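Local coordinates for uncharacterized conserved protein (Pseudomonas syringae pv. tomato, PDB 3ERM) that is of unknown function but belongs to the YebG family and adopts an all-helical fold that pairs with a second copy of itself, at residues A[30-35]-A[58-63]; A[38-43]-A[53-58]. All coordinates share one frame; numbering follows the deposited sequence.

Contact 1. Residues A[30-35]-A[58-63]; sequences DQMLEL and ASIYMA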
# COMPACT_ATOMS: atom_id res chain seq x y z
N ASP A 30 14.00 -7.01 -8.78
CA ASP A 30 13.15 -7.05 -9.96
C ASP A 30 11.67 -7.15 -9.59
O ASP A 30 10.80 -6.46 -10.17
CB ASP A 30 13.53 -8.20 -10.88
CG ASP A 30 14.84 -7.95 -11.63
OD1 ASP A 30 15.35 -8.89 -12.29
OD2 ASP A 30 15.38 -6.82 -11.56
N GLN A 31 11.40 -8.01 -8.61
CA GLN A 31 10.06 -8.22 -8.09
C GLN A 31 9.55 -6.97 -7.38
O GLN A 31 8.37 -6.69 -7.41
CB GLN A 31 10.04 -9.43 -7.16
CG GLN A 31 10.25 -10.77 -7.86
CD GLN A 31 10.69 -11.87 -6.88
OE1 GLN A 31 11.07 -13.00 -7.29
NE2 GLN A 31 10.67 -11.55 -5.58
N MSE A 32 10.47 -6.22 -6.76
CA MSE A 32 10.19 -4.91 -6.17
C MSE A 32 9.62 -3.94 -7.24
O MSE A 32 8.58 -3.29 -7.04
CB MSE A 32 11.49 -4.38 -5.55
CG MSE A 32 11.41 -3.06 -4.82
SE MSE A 32 11.10 -1.54 -6.05
CE MSE A 32 10.72 -0.18 -4.75
N LEU A 33 10.30 -3.90 -8.39
CA LEU A 33 9.94 -3.05 -9.50
C LEU A 33 8.64 -3.50 -10.11
O LEU A 33 7.74 -2.68 -10.28
CB LEU A 33 11.03 -3.09 -10.57
CG LEU A 33 12.38 -2.58 -10.11
CD1 LEU A 33 13.50 -3.11 -11.01
CD2 LEU A 33 12.36 -1.05 -10.04
N GLU A 34 8.53 -4.78 -10.44
CA GLU A 34 7.29 -5.30 -11.01
C GLU A 34 6.08 -4.97 -10.12
O GLU A 34 5.03 -4.64 -10.63
CB GLU A 34 7.40 -6.80 -11.30
CG GLU A 34 6.13 -7.38 -11.92
CD GLU A 34 6.00 -8.93 -11.81
OE1 GLU A 34 6.82 -9.61 -11.09
OE2 GLU A 34 5.04 -9.47 -12.45
N LEU A 35 6.25 -5.03 -8.79
CA LEU A 35 5.21 -4.65 -7.83
C LEU A 35 4.92 -3.16 -7.80
O LEU A 35 3.76 -2.75 -7.66
CB LEU A 35 5.59 -5.04 -6.40
CG LEU A 35 4.58 -4.67 -5.30
CD1 LEU A 35 3.21 -5.36 -5.44
CD2 LEU A 35 5.18 -4.95 -3.91
N ALA A 58 4.73 6.68 -4.30
CA ALA A 58 4.16 5.98 -3.17
C ALA A 58 4.27 4.48 -3.41
O ALA A 58 4.46 3.72 -2.47
CB ALA A 58 2.72 6.40 -2.99
N SER A 59 4.14 4.08 -4.67
CA SER A 59 4.24 2.68 -5.08
C SER A 59 5.63 2.13 -4.87
O SER A 59 5.76 1.01 -4.38
CB SER A 59 3.87 2.52 -6.56
OG SER A 59 2.48 2.65 -6.68
N ILE A 60 6.65 2.92 -5.23
CA ILE A 60 8.05 2.53 -5.04
C ILE A 60 8.30 2.41 -3.56
O ILE A 60 9.05 1.56 -3.12
CB ILE A 60 9.03 3.55 -5.64
CG1 ILE A 60 8.87 3.61 -7.16
CG2 ILE A 60 10.50 3.18 -5.32
CD1 ILE A 60 9.94 4.46 -7.86
N TYR A 61 7.65 3.24 -2.77
CA TYR A 61 7.98 3.31 -1.38
C TYR A 61 7.46 2.07 -0.67
O TYR A 61 8.18 1.43 0.11
CB TYR A 61 7.39 4.56 -0.74
CG TYR A 61 7.48 4.54 0.75
CD1 TYR A 61 8.72 4.75 1.40
CD2 TYR A 61 6.36 4.23 1.54
CE1 TYR A 61 8.83 4.70 2.81
CE2 TYR A 61 6.45 4.17 2.95
CZ TYR A 61 7.68 4.42 3.58
OH TYR A 61 7.80 4.39 4.96
N MSE A 62 6.21 1.76 -0.94
CA MSE A 62 5.56 0.55 -0.44
C MSE A 62 6.31 -0.69 -0.94
O MSE A 62 6.59 -1.57 -0.14
CB MSE A 62 4.09 0.50 -0.88
CG MSE A 62 3.35 1.79 -0.63
SE MSE A 62 1.40 1.56 -0.63
CE MSE A 62 1.11 1.69 1.19
N ALA A 63 6.62 -0.74 -2.24
CA ALA A 63 7.29 -1.89 -2.81
C ALA A 63 8.61 -2.12 -2.07
O ALA A 63 8.88 -3.23 -1.68
CB ALA A 63 7.50 -1.74 -4.32

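Contact 2. Residues A[38-43]-A[53-58]; sequences LLTDVL and KHAEDA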
# COMPACT_ATOMS: atom_id res chain seq x y z
N LEU A 38 2.82 -2.39 -10.89
CA LEU A 38 1.43 -2.76 -10.88
C LEU A 38 0.68 -1.88 -9.89
O LEU A 38 -0.40 -1.41 -10.20
CB LEU A 38 1.28 -4.26 -10.56
CG LEU A 38 1.86 -5.21 -11.61
CD1 LEU A 38 2.06 -6.62 -11.05
CD2 LEU A 38 1.03 -5.30 -12.89
N LEU A 39 1.28 -1.61 -8.74
CA LEU A 39 0.67 -0.69 -7.76
C LEU A 39 0.37 0.71 -8.31
O LEU A 39 -0.69 1.28 -8.00
CB LEU A 39 1.60 -0.52 -6.58
CG LEU A 39 1.36 -0.99 -5.15
CD1 LEU A 39 0.20 -1.97 -4.95
CD2 LEU A 39 2.70 -1.54 -4.61
N THR A 40 1.31 1.26 -9.07
CA THR A 40 1.15 2.53 -9.72
C THR A 40 -0.05 2.46 -10.60
O THR A 40 -0.88 3.36 -10.57
CB THR A 40 2.33 2.83 -10.61
OG1 THR A 40 3.48 2.95 -9.77
CG2 THR A 40 2.12 4.16 -11.43
N ASP A 41 -0.15 1.38 -11.36
CA ASP A 41 -1.25 1.27 -12.24
C ASP A 41 -2.60 1.15 -11.54
O ASP A 41 -3.60 1.74 -12.04
CB ASP A 41 -1.12 0.15 -13.22
CG ASP A 41 -2.35 0.10 -14.14
OD1 ASP A 41 -2.62 1.15 -14.82
OD2 ASP A 41 -3.09 -0.94 -14.12
N VAL A 42 -2.68 0.38 -10.45
CA VAL A 42 -4.00 0.23 -9.79
C VAL A 42 -4.38 1.54 -9.10
O VAL A 42 -5.54 1.89 -9.05
CB VAL A 42 -4.18 -1.00 -8.83
CG1 VAL A 42 -3.46 -2.25 -9.32
CG2 VAL A 42 -3.81 -0.66 -7.43
N LEU A 43 -3.38 2.28 -8.63
CA LEU A 43 -3.64 3.53 -7.94
C LEU A 43 -4.12 4.62 -8.86
O LEU A 43 -5.12 5.30 -8.55
CB LEU A 43 -2.43 3.99 -7.14
CG LEU A 43 -2.09 3.16 -5.89
CD1 LEU A 43 -0.84 3.79 -5.23
CD2 LEU A 43 -3.25 3.11 -4.89
N LYS A 53 3.00 10.91 -11.03
CA LYS A 53 4.18 11.07 -10.21
C LYS A 53 3.92 10.64 -8.77
O LYS A 53 4.71 9.88 -8.23
CB LYS A 53 4.67 12.51 -10.23
CG LYS A 53 5.72 12.81 -9.16
CD LYS A 53 5.75 14.30 -8.82
CE LYS A 53 6.60 15.08 -9.82
NZ LYS A 53 5.91 16.33 -10.27
N HIS A 54 2.86 11.13 -8.14
CA HIS A 54 2.61 10.74 -6.75
C HIS A 54 2.31 9.24 -6.60
O HIS A 54 2.76 8.63 -5.63
CB HIS A 54 1.53 11.61 -6.09
CG HIS A 54 1.97 13.02 -5.83
ND1 HIS A 54 1.08 14.08 -5.84
CD2 HIS A 54 3.19 13.54 -5.57
CE1 HIS A 54 1.75 15.19 -5.58
NE2 HIS A 54 3.02 14.90 -5.42
N ALA A 55 1.57 8.65 -7.54
CA ALA A 55 1.25 7.21 -7.49
C ALA A 55 2.53 6.41 -7.66
O ALA A 55 2.72 5.36 -7.00
CB ALA A 55 0.28 6.84 -8.60
N GLU A 56 3.39 6.91 -8.53
CA GLU A 56 4.66 6.28 -8.80
C GLU A 56 5.48 6.21 -7.49
O GLU A 56 5.92 5.13 -7.06
CB GLU A 56 5.36 7.08 -9.87
CG GLU A 56 6.44 6.39 -10.63
CD GLU A 56 7.12 7.38 -11.61
OE1 GLU A 56 8.37 7.52 -11.58
OE2 GLU A 56 6.36 8.03 -12.38
N ASP A 57 5.58 7.37 -6.83
CA ASP A 57 6.44 7.61 -5.67
C ASP A 57 6.04 6.74 -4.50
O ASP A 57 6.88 6.18 -3.80
CB ASP A 57 6.35 9.08 -5.21
CG ASP A 57 7.18 10.03 -6.06
OD1 ASP A 57 8.11 9.59 -6.75
OD2 ASP A 57 6.91 11.25 -6.03
N ALA A 58 4.73 6.68 -4.30
CA ALA A 58 4.16 5.98 -3.17
C ALA A 58 4.27 4.48 -3.41
O ALA A 58 4.46 3.72 -2.47
CB ALA A 58 2.72 6.40 -2.99

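Contact 1. Residues A[30-35]-A[58-63]
Ala63 sits between Met32 and Leu35 of the facing helix. Its CB points toward segment 30-35 and comes to 3.3 Å from the backbone O of Met32. The CA atoms of Met32 and Ala63 are 5.4 Å apart, so the two backbones come close here. Met32, a selenomethionine, reaches across to the other helix. CG stands anti to the backbone N (chi1 -177°), the chain bends at chi2 (-69°), and chi3 is again extended. This carries the terminal methyl to Ile60. There CE lies 3.4 Å from Ile60 CG2 and a tight 2.9 Å from Ile60 O. The same CE packs 3.6 Å from Ala63 CB, while SE passes alongside that methyl. Leu35 closes the other flank with one branch: its CD2 rests 3.9 Å from Ala63 CA. The side chains meet by apolar packing, but the two shortest contacts set a methyl against a backbone carbonyl oxygen.

Further out, Ala63 also touches Ala36, and Met32 reaches Lys64 in the loop that follows. Leu35 packs on Arg66 of helix 66-74 and on Ala77 of the second subunit. The short helix axes approach to 8.8 Å, and their directions differ by 142°. This is a splayed antiparallel crossing, the arrangement of a helical hairpin, with an alanine at the close point.

Contact 2. Residues A[38-43]-A[53-58]
The flat group here is the peptide joining Ala55 to Glu56, and Thr40 lies over one of its faces. Both branches of the threonine take part. OG1 is 3.7 Å from Glu56 CA and 3.7 Å from Ala55 O, too long for a bond to that carbonyl. CG2 stands over the peptide, 4.2 Å from Glu56 N. The first torsion (chi1 -64°) puts CG2 anti to the backbone N and keeps OG1 beside that N. From there OG1 can bond to Ala36 O, one turn back in its own helix. It also has a weak hydrogen bond to Ser59 OG. Ala55 O, in turn, accepts from Ser59 OG, so a serine one turn further on serves the carbonyl that the threonine only touches.

Ala55 points its methyl at the other helix. CB meets Leu43 CB at 4.2 Å and Thr40 O at 4.2 Å. It thus faces two residues nearly one turn apart, resting loosely against both. Glu56 starts away from segment 38-43 and lies at the edge of the contact.

The segment axes come within 8.4 Å, at 140° between their directions. Leu43 and Ala55 both pack on Leu50, in the loop that joins the helices. Leu43 and Leu39 also touch Ser59. Ala58 packs on Val47 of the second subunit, and Leu38 on Ala77 of that subunit. The contact therefore lies at the loop end of the antiparallel pair 22-46 and 52-63, with the second subunit alongside.

Overall arrangement
From the N terminus, the long helix 22-46 supplies segment 30-35 and then 38-43. The chain turns through a short loop and returns as helix 52-63, giving 53-58 and then 58-63. Contact 2 closes the inner loop, with 9 residues between its segments. Contact 1 closes the outer one, with 22, so contact 2 is nested inside it. The two share Ala58 and their centres are 9 Å apart. Ser59, on contact 1, lies against the 38-43 side of contact 2 and so joins the two. Together they hold the same two helices as a hairpin. Contact 1 also borders helix 66-74, and both touch the second subunit.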